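Manganese-containing pseudocatalase (PDB 2V8T) probably breaks down hydrogen peroxide to water and oxygen at a two-manganese centre, as expected of a manganese catalase. Local coordinates at residues T39-R51 / W133-D147. Residues are numbered along the deposited sequence; the frame is centred on the assembly and turned at random.
Sequences TLMNYMYQSFNFR and WNGEYVFTSGNLILD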
ATOM      1  N   THR A  39      -6.058  17.447   5.994  1.00  6.77           N
ATOM      2  CA  THR A  39      -6.101  18.548   6.979  1.00  7.24           C
ATOM      3  C   THR A  39      -7.009  18.177   8.142  1.00  6.95           C
ATOM      4  O   THR A  39      -6.622  18.320   9.311  1.00  7.10           O
ATOM      5  CB  THR A  39      -6.435  19.862   6.300  1.00  7.90           C
ATOM      6  OG1 THR A  39      -7.642  19.663   5.589  1.00  8.44           O
ATOM      7  CG2 THR A  39      -5.322  20.314   5.383  1.00 10.60           C
ATOM      8  N   LEU A  40      -8.180  17.609   7.848  1.00  6.31           N
ATOM      9  CA  LEU A  40      -9.068  17.118   8.895  1.00  6.34           C
ATOM     10  C   LEU A  40      -8.335  16.212   9.846  1.00  6.26           C
ATOM     11  O   LEU A  40      -8.367  16.396  11.079  1.00  6.62           O
ATOM     12  CB  LEU A  40     -10.235  16.370   8.269  1.00  6.34           C
ATOM     13  CG  LEU A  40     -11.086  15.580   9.246  1.00  6.71           C
ATOM     14  CD1 LEU A  40     -11.726  16.458  10.303  1.00  7.42           C
ATOM     15  CD2 LEU A  40     -12.139  14.775   8.465  1.00  7.54           C
ATOM     16  N   MET A  41      -7.741  15.118   9.333  1.00  6.17           N
ATOM     17  CA  MET A  41      -7.257  14.093  10.234  1.00  6.21           C
ATOM     18  C   MET A  41      -5.980  14.520  10.946  1.00  6.14           C
ATOM     19  O   MET A  41      -5.741  14.117  12.098  1.00  6.45           O
ATOM     20  CB  MET A  41      -7.071  12.799   9.447  0.50  6.46           C
ATOM     21  CG  MET A  41      -8.415  12.183   8.969  0.50  8.30           C
ATOM     22  SD  MET A  41      -9.286  11.328  10.342  0.50 11.35           S
ATOM     23  CE  MET A  41     -11.013  11.303   9.814  0.50 12.78           C
ATOM     24  N   ASN A  42      -5.142  15.343  10.294  1.00  6.20           N
ATOM     25  CA  ASN A  42      -4.012  15.913  10.995  1.00  6.40           C
ATOM     26  C   ASN A  42      -4.479  16.680  12.251  1.00  6.19           C
ATOM     27  O   ASN A  42      -3.975  16.468  13.339  1.00  6.68           O
ATOM     28  CB  ASN A  42      -3.210  16.879  10.075  1.00  6.69           C
ATOM     29  CG  ASN A  42      -2.139  16.107   9.328  1.00  7.21           C
ATOM     30  OD1 ASN A  42      -1.073  15.904   9.869  1.00  8.67           O
ATOM     31  ND2 ASN A  42      -2.432  15.652   8.115  1.00  8.24           N
ATOM     32  N   TYR A  43      -5.420  17.609  12.028  1.00  6.27           N
ATOM     33  CA  TYR A  43      -5.801  18.466  13.177  1.00  6.72           C
ATOM     34  C   TYR A  43      -6.603  17.672  14.178  1.00  6.49           C
ATOM     35  O   TYR A  43      -6.496  17.916  15.400  1.00  7.05           O
ATOM     36  CB  TYR A  43      -6.538  19.685  12.679  1.00  6.77           C
ATOM     37  CG  TYR A  43      -5.830  20.426  11.584  1.00  6.81           C
ATOM     38  CD1 TYR A  43      -4.440  20.385  11.367  1.00  7.15           C
ATOM     39  CD2 TYR A  43      -6.576  21.187  10.686  1.00  6.67           C
ATOM     40  CE1 TYR A  43      -3.862  20.987  10.278  1.00  7.30           C
ATOM     41  CE2 TYR A  43      -6.010  21.840   9.605  1.00  6.95           C
ATOM     42  CZ  TYR A  43      -4.625  21.716   9.396  1.00  7.14           C
ATOM     43  OH  TYR A  43      -4.012  22.285   8.320  1.00  8.08           O
ATOM     44  N   MET A  44      -7.408  16.724  13.722  1.00  6.49           N
ATOM     45  CA  MET A  44      -8.189  15.916  14.644  1.00  6.82           C
ATOM     46  C   MET A  44      -7.256  15.151  15.565  1.00  6.49           C
ATOM     47  O   MET A  44      -7.387  15.195  16.798  1.00  6.77           O
ATOM     48  CB  MET A  44      -9.104  14.988  13.897  1.00  7.53           C
ATOM     49  CG  MET A  44     -10.139  14.388  14.692  1.00 10.53           C
ATOM     50  SD  MET A  44     -11.319  15.530  15.451  1.00 12.49           S
ATOM     51  CE  MET A  44     -12.060  15.974  14.267  1.00 14.38           C
ATOM     52  N   TYR A  45      -6.307  14.376  14.992  1.00  6.39           N
ATOM     53  CA  TYR A  45      -5.413  13.591  15.839  1.00  6.63           C
ATOM     54  C   TYR A  45      -4.507  14.471  16.671  1.00  6.37           C
ATOM     55  O   TYR A  45      -4.247  14.160  17.835  1.00  6.72           O
ATOM     56  CB  TYR A  45      -4.656  12.549  15.026  1.00  7.35           C
ATOM     57  CG  TYR A  45      -5.517  11.343  14.764  1.00  8.49           C
ATOM     58  CD1 TYR A  45      -5.486  10.231  15.587  1.00 14.41           C
ATOM     59  CD2 TYR A  45      -6.443  11.303  13.739  1.00  8.24           C
ATOM     60  CE1 TYR A  45      -6.320   9.177  15.400  1.00 19.01           C
ATOM     61  CE2 TYR A  45      -7.321  10.243  13.525  1.00  9.81           C
ATOM     62  CZ  TYR A  45      -7.221   9.166  14.397  1.00 14.27           C
ATOM     63  OH  TYR A  45      -8.046   8.061  14.207  1.00 18.87           O
ATOM     64  N   GLN A  46      -3.988  15.585  16.107  1.00  6.46           N
ATOM     65  CA  GLN A  46      -3.204  16.476  16.947  1.00  6.36           C
ATOM     66  C   GLN A  46      -4.025  16.948  18.143  1.00  6.68           C
ATOM     67  O   GLN A  46      -3.528  17.078  19.264  1.00  7.23           O
ATOM     68  CB  GLN A  46      -2.699  17.691  16.154  1.00  6.70           C
ATOM     69  CG  GLN A  46      -1.598  17.314  15.170  1.00  6.66           C
ATOM     70  CD  GLN A  46      -1.330  18.446  14.210  1.00  8.26           C
ATOM     71  OE1 GLN A  46      -1.766  19.568  14.458  1.00 13.03           O
ATOM     72  NE2 GLN A  46      -0.619  18.192  13.124  1.00  8.98           N
ATOM     73  N   SER A  47      -5.325  17.260  17.915  1.00  6.48           N
ATOM     74  CA  SER A  47      -6.146  17.721  19.009  1.00  6.71           C
ATOM     75  C   SER A  47      -6.334  16.629  20.057  1.00  6.69           C
ATOM     76  O   SER A  47      -6.287  16.905  21.268  1.00  7.55           O
ATOM     77  CB  SER A  47      -7.474  18.279  18.518  1.00  7.16           C
ATOM     78  OG  SER A  47      -8.444  17.317  18.137  1.00  7.26           O
ATOM     79  N   PHE A  48      -6.535  15.382  19.636  1.00  6.62           N
ATOM     80  CA  PHE A  48      -6.649  14.284  20.602  1.00  6.59           C
ATOM     81  C   PHE A  48      -5.362  14.172  21.423  1.00  6.66           C
ATOM     82  O   PHE A  48      -5.379  13.983  22.647  1.00  7.56           O
ATOM     83  CB  PHE A  48      -6.921  12.952  19.896  1.00  6.95           C
ATOM     84  CG  PHE A  48      -8.187  12.895  19.059  1.00  7.25           C
ATOM     85  CD1 PHE A  48      -9.256  13.754  19.251  1.00  7.18           C
ATOM     86  CD2 PHE A  48      -8.292  11.894  18.097  1.00  7.93           C
ATOM     87  CE1 PHE A  48     -10.407  13.626  18.493  1.00  8.28           C
ATOM     88  CE2 PHE A  48      -9.459  11.767  17.347  1.00  8.94           C
ATOM     89  CZ  PHE A  48     -10.502  12.626  17.541  1.00  9.18           C
ATOM     90  N   ASN A  49      -4.240  14.229  20.696  1.00  6.52           N
ATOM     91  CA  ASN A  49      -2.918  13.910  21.255  1.00  6.94           C
ATOM     92  C   ASN A  49      -2.260  15.097  21.959  1.00  7.25           C
ATOM     93  O   ASN A  49      -1.150  14.965  22.472  1.00  9.23           O
ATOM     94  CB  ASN A  49      -2.029  13.442  20.108  1.00  7.10           C
ATOM     95  CG  ASN A  49      -2.497  12.132  19.479  1.00  6.84           C
ATOM     96  OD1 ASN A  49      -1.971  11.829  18.304  1.00  8.51           O
ATOM     97  ND2 ASN A  49      -3.280  11.383  20.084  1.00  6.18           N
ATOM     98  N   PHE A  50      -2.937  16.236  22.031  1.00  7.43           N
ATOM     99  CA  PHE A  50      -2.343  17.479  22.512  1.00  7.45           C
ATOM    100  C   PHE A  50      -1.988  17.361  23.979  1.00  7.49           C
ATOM    101  O   PHE A  50      -2.829  17.019  24.806  1.00  8.24           O
ATOM    102  CB  PHE A  50      -3.370  18.609  22.256  1.00  7.52           C
ATOM    103  CG  PHE A  50      -2.803  19.990  22.349  1.00  7.32           C
ATOM    104  CD1 PHE A  50      -2.562  20.592  23.596  1.00  8.26           C
ATOM    105  CD2 PHE A  50      -2.526  20.710  21.215  1.00  8.09           C
ATOM    106  CE1 PHE A  50      -2.076  21.896  23.678  1.00  9.84           C
ATOM    107  CE2 PHE A  50      -2.038  22.015  21.301  1.00  8.82           C
ATOM    108  CZ  PHE A  50      -1.824  22.592  22.522  1.00  9.83           C
ATOM    109  N   ARG A  51      -0.763  17.735  24.319  1.00  7.88           N
ATOM    110  CA  ARG A  51      -0.308  17.772  25.711  1.00  8.28           C
ATOM    111  C   ARG A  51      -0.273  19.213  26.167  1.00  8.31           C
ATOM    112  O   ARG A  51       0.200  20.109  25.473  1.00  9.44           O
ATOM    113  CB  ARG A  51       1.082  17.147  25.822  1.00  8.36           C
ATOM    114  CG  ARG A  51       1.066  15.650  25.540  1.00  8.27           C
ATOM    115  CD  ARG A  51       2.467  15.182  25.254  1.00  8.42           C
ATOM    116  NE  ARG A  51       2.560  13.775  24.926  1.00  8.60           N
ATOM    117  CZ  ARG A  51       2.776  12.792  25.781  1.00  8.16           C
ATOM    118  NH1 ARG A  51       2.909  13.024  27.077  1.00  9.52           N
ATOM    119  NH2 ARG A  51       2.866  11.551  25.346  1.00  9.03           N
ATOM    120  N   TRP A 133      -6.957   7.273   0.401  1.00  7.60           N
ATOM    121  CA  TRP A 133      -6.361   8.053   1.469  1.00  7.35           C
ATOM    122  C   TRP A 133      -5.764   7.115   2.516  1.00  7.25           C
ATOM    123  O   TRP A 133      -6.326   6.053   2.788  1.00  8.56           O
ATOM    124  CB  TRP A 133      -7.450   8.941   2.123  1.00  7.72           C
ATOM    125  CG  TRP A 133      -6.900   9.918   3.110  1.00  7.67           C
ATOM    126  CD1 TRP A 133      -6.405  11.157   2.817  1.00  8.27           C
ATOM    127  CD2 TRP A 133      -6.708   9.742   4.517  1.00  7.55           C
ATOM    128  NE1 TRP A 133      -5.936  11.764   3.949  1.00  8.09           N
ATOM    129  CE2 TRP A 133      -6.089  10.913   5.012  1.00  7.21           C
ATOM    130  CE3 TRP A 133      -6.989   8.697   5.418  1.00  7.92           C
ATOM    131  CZ2 TRP A 133      -5.752  11.073   6.338  1.00  7.80           C
ATOM    132  CZ3 TRP A 133      -6.668   8.846   6.755  1.00  8.34           C
ATOM    133  CH2 TRP A 133      -6.047  10.025   7.204  1.00  7.83           C
ATOM    134  N   ASN A 134      -4.644   7.496   3.129  1.00  7.37           N
ATOM    135  CA  ASN A 134      -4.003   6.647   4.079  1.00  8.78           C
ATOM    136  C   ASN A 134      -3.556   7.431   5.302  1.00  7.37           C
ATOM    137  O   ASN A 134      -3.192   8.598   5.237  1.00  7.85           O
ATOM    138  CB  ASN A 134      -3.083   5.606   3.655  0.62 10.70           C
ATOM    139  CG  ASN A 134      -1.765   6.175   3.452  0.62 13.54           C
ATOM    140  OD1 ASN A 134      -1.026   6.358   4.392  0.62 17.61           O
ATOM    141  ND2 ASN A 134      -1.423   6.502   2.234  0.62 19.63           N
ATOM    142  N   GLY A 135      -3.571   6.735   6.443  1.00  7.33           N
ATOM    143  CA  GLY A 135      -3.215   7.350   7.710  1.00  7.77           C
ATOM    144  C   GLY A 135      -1.831   7.852   7.857  1.00  8.45           C
ATOM    145  O   GLY A 135      -1.544   8.629   8.773  1.00 10.28           O
ATOM    146  N   GLU A 136      -0.914   7.463   6.963  1.00  8.76           N
ATOM    147  CA  GLU A 136       0.420   8.021   6.999  1.00 11.05           C
ATOM    148  C   GLU A 136       0.483   9.449   6.439  1.00  9.49           C
ATOM    149  O   GLU A 136       1.516  10.098   6.482  1.00 11.95           O
ATOM    150  CB  GLU A 136       1.429   7.123   6.371  0.60 11.65           C
ATOM    151  CG  GLU A 136       2.715   7.439   7.341  0.60 13.84           C
ATOM    152  CD  GLU A 136       3.886   6.586   7.028  0.60 12.59           C
ATOM    153  OE1 GLU A 136       4.884   6.663   7.623  0.60 14.80           O
ATOM    154  OE2 GLU A 136       3.786   5.722   6.099  0.60 12.69           O
ATOM    155  N   TYR A 137      -0.638   9.949   5.953  1.00  8.05           N
ATOM    156  CA  TYR A 137      -0.785  11.364   5.587  1.00  8.43           C
ATOM    157  C   TYR A 137      -0.929  12.255   6.828  1.00  8.17           C
ATOM    158  O   TYR A 137      -0.946  13.488   6.680  1.00  9.66           O
ATOM    159  CB  TYR A 137      -1.931  11.585   4.651  1.00  8.54           C
ATOM    160  CG  TYR A 137      -1.827  10.937   3.279  1.00  8.66           C
ATOM    161  CD1 TYR A 137      -0.654  10.605   2.659  1.00 12.77           C
ATOM    162  CD2 TYR A 137      -2.988  10.733   2.555  1.00  9.19           C
ATOM    163  CE1 TYR A 137      -0.665  10.086   1.350  1.00 14.60           C
ATOM    164  CE2 TYR A 137      -3.036  10.255   1.276  1.00  9.66           C
ATOM    165  CZ  TYR A 137      -1.889   9.915   0.682  1.00 11.48           C
ATOM    166  OH  TYR A 137      -1.896   9.386  -0.613  1.00 14.58           O
ATOM    167  N   VAL A 138      -1.055  11.643   8.027  1.00  7.71           N
ATOM    168  CA  VAL A 138      -1.183  12.376   9.300  1.00  7.25           C
ATOM    169  C   VAL A 138       0.186  12.481   9.955  1.00  6.80           C
ATOM    170  O   VAL A 138       0.915  11.495  10.054  1.00  7.83           O
ATOM    171  CB  VAL A 138      -2.201  11.685  10.196  1.00  7.56           C
ATOM    172  CG1 VAL A 138      -2.198  12.244  11.612  1.00  8.28           C
ATOM    173  CG2 VAL A 138      -3.602  11.809   9.575  1.00  9.44           C
ATOM    174  N   PHE A 139       0.464  13.681  10.449  1.00  6.80           N
ATOM    175  CA  PHE A 139       1.669  14.000  11.225  1.00  6.72           C
ATOM    176  C   PHE A 139       1.194  14.470  12.605  1.00  6.62           C
ATOM    177  O   PHE A 139       0.533  15.503  12.725  1.00  7.84           O
ATOM    178  CB  PHE A 139       2.448  15.128  10.520  1.00  7.01           C
ATOM    179  CG  PHE A 139       3.714  15.478  11.228  1.00  6.90           C
ATOM    180  CD1 PHE A 139       4.841  14.705  11.019  1.00  8.15           C
ATOM    181  CD2 PHE A 139       3.815  16.569  12.086  1.00  8.13           C
ATOM    182  CE1 PHE A 139       6.038  15.003  11.674  1.00  9.05           C
ATOM    183  CE2 PHE A 139       4.974  16.876  12.722  1.00  8.75           C
ATOM    184  CZ  PHE A 139       6.091  16.108  12.505  1.00  8.55           C
ATOM    185  N   THR A 140       1.526  13.689  13.627  1.00  6.79           N
ATOM    186  CA  THR A 140       1.124  14.027  14.999  1.00  7.03           C
ATOM    187  C   THR A 140       2.285  13.661  15.912  1.00  6.91           C
ATOM    188  O   THR A 140       2.418  12.548  16.441  1.00  8.70           O
ATOM    189  CB  THR A 140      -0.221  13.409  15.348  1.00  7.62           C
ATOM    190  OG1 THR A 140      -0.587  13.715  16.694  1.00  8.79           O
ATOM    191  CG2 THR A 140      -0.329  11.899  15.158  1.00  7.92           C
ATOM    192  N   SER A 141       3.213  14.615  16.031  1.00  7.46           N
ATOM    193  CA  SER A 141       4.486  14.394  16.708  1.00  7.86           C
ATOM    194  C   SER A 141       4.439  14.628  18.202  1.00  8.06           C
ATOM    195  O   SER A 141       5.377  14.279  18.920  1.00  9.65           O
ATOM    196  CB  SER A 141       5.577  15.332  16.162  1.00  8.35           C
ATOM    197  OG  SER A 141       5.399  16.671  16.599  1.00  8.52           O
ATOM    198  N   GLY A 142       3.407  15.301  18.686  1.00  7.88           N
ATOM    199  CA  GLY A 142       3.339  15.752  20.069  1.00  9.12           C
ATOM    200  C   GLY A 142       4.106  17.027  20.374  1.00  8.33           C
ATOM    201  O   GLY A 142       3.896  17.564  21.472  1.00 10.01           O
ATOM    202  N   ASN A 143       4.972  17.484  19.485  1.00  7.88           N
ATOM    203  CA  ASN A 143       5.735  18.707  19.705  1.00  7.72           C
ATOM    204  C   ASN A 143       4.972  19.856  19.058  1.00  7.19           C
ATOM    205  O   ASN A 143       4.712  19.842  17.846  1.00  7.74           O
ATOM    206  CB  ASN A 143       7.136  18.590  19.102  1.00  7.85           C
ATOM    207  CG  ASN A 143       7.996  19.817  19.305  1.00  7.75           C
ATOM    208  OD1 ASN A 143       7.938  20.782  18.531  1.00  8.62           O
ATOM    209  ND2 ASN A 143       8.772  19.816  20.384  1.00  8.42           N
ATOM    210  N   LEU A 144       4.544  20.828  19.871  1.00  7.51           N
ATOM    211  CA  LEU A 144       3.635  21.859  19.373  1.00  7.47           C
ATOM    212  C   LEU A 144       4.195  22.645  18.202  1.00  7.20           C
ATOM    213  O   LEU A 144       3.501  22.846  17.201  1.00  7.35           O
ATOM    214  CB  LEU A 144       3.230  22.789  20.551  1.00  8.04           C
ATOM    215  CG  LEU A 144       2.299  23.915  20.145  1.00  8.42           C
ATOM    216  CD1 LEU A 144       1.018  23.409  19.517  1.00  9.41           C
ATOM    217  CD2 LEU A 144       2.003  24.777  21.377  1.00 10.72           C
ATOM    218  N   ILE A 145       5.428  23.153  18.343  1.00  7.18           N
ATOM    219  CA  ILE A 145       5.962  23.993  17.280  1.00  7.42           C
ATOM    220  C   ILE A 145       6.155  23.183  15.975  1.00  6.87           C
ATOM    221  O   ILE A 145       5.852  23.672  14.893  1.00  7.49           O
ATOM    222  CB  ILE A 145       7.242  24.704  17.735  1.00  7.74           C
ATOM    223  CG1 ILE A 145       6.859  25.784  18.776  1.00  8.69           C
ATOM    224  CG2 ILE A 145       7.983  25.312  16.546  1.00  8.51           C
ATOM    225  CD1 ILE A 145       8.048  26.316  19.547  1.00 10.00           C
ATOM    226  N   LEU A 146       6.677  21.967  16.101  1.00  7.22           N
ATOM    227  CA  LEU A 146       6.874  21.104  14.911  1.00  7.22           C
ATOM    228  C   LEU A 146       5.526  20.845  14.216  1.00  6.61           C
ATOM    229  O   LEU A 146       5.432  20.921  12.989  1.00  7.12           O
ATOM    230  CB  LEU A 146       7.566  19.841  15.349  1.00  7.40           C
ATOM    231  CG  LEU A 146       7.950  18.859  14.208  1.00  7.63           C
ATOM    232  CD1 LEU A 146       8.910  19.452  13.220  1.00  8.91           C
ATOM    233  CD2 LEU A 146       8.519  17.599  14.847  1.00  8.95           C
ATOM    234  N   ASP A 147       4.503  20.532  14.999  1.00  7.06           N
ATOM    235  CA  ASP A 147       3.177  20.299  14.442  1.00  6.90           C
ATOM    236  C   ASP A 147       2.628  21.563  13.752  1.00  6.97           C
ATOM    237  O   ASP A 147       2.046  21.482  12.677  1.00  7.03           O
ATOM    238  CB  ASP A 147       2.189  19.854  15.507  1.00  7.93           C
ATOM    239  CG  ASP A 147       2.342  18.360  15.950  1.00  8.23           C
ATOM    240  OD1 ASP A 147       3.111  17.602  15.365  1.00  8.79           O
ATOM    241  OD2 ASP A 147       1.575  18.066  16.896  1.00 11.01           O
TER
HETATM  242  O   HOH W   1       1.113  18.386  21.965  0.20  9.43           O
HETATM  243  O   HOH W   2       1.203  17.625  22.203  0.80 19.90           O
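Asn42 and Gln46, one turn apart on helix 36-49, grip the backbone with their side-chain amides where the 3-10 turn ending at Tyr137 gives way to the extended residues 138-140. Asn42 uses both ends of its amide: OD1 accepts from Phe139 N at 2.8 Å in a nearly straight bond (169°), the donor tilted out of the carbonyl plane, while ND2 gives a hydrogen to Tyr137 O at 3.0 Å and another to Ser38 O. Gln46 NE2 meets Phe139 O end-on at 3.0 Å, with the carbonyl oxygen lying in the amide plane; its OE1 is held by Asn151 of helix 144-166. The chain of Gln46 runs extended beyond CG (chi2 168°), which carries its amide to Asp147, where amide and carboxylate stack 11° from parallel. Asp147 OD1 in turn takes both the N and OG of Ser141, fixing the turn before that helix.

Apolar contacts flank the polar row. Met41 CB rests on Val138 CG2 (3.6 Å), and in the conformer modelled here its CG lies against Trp133 CH2 (3.7 Å); farther along, Phe50 CE2 touches Leu144 CD1. With an alanine in place of Asn42, the buried Phe139 N and Tyr137 O would probably both lose their mates. The two amides thus supply partners for Tyr137 O, Phe139 N and Phe139 O, tying the loop to the ferritin-like helical bundle, with the Asn42 side chain about 9 Å from a manganese ion.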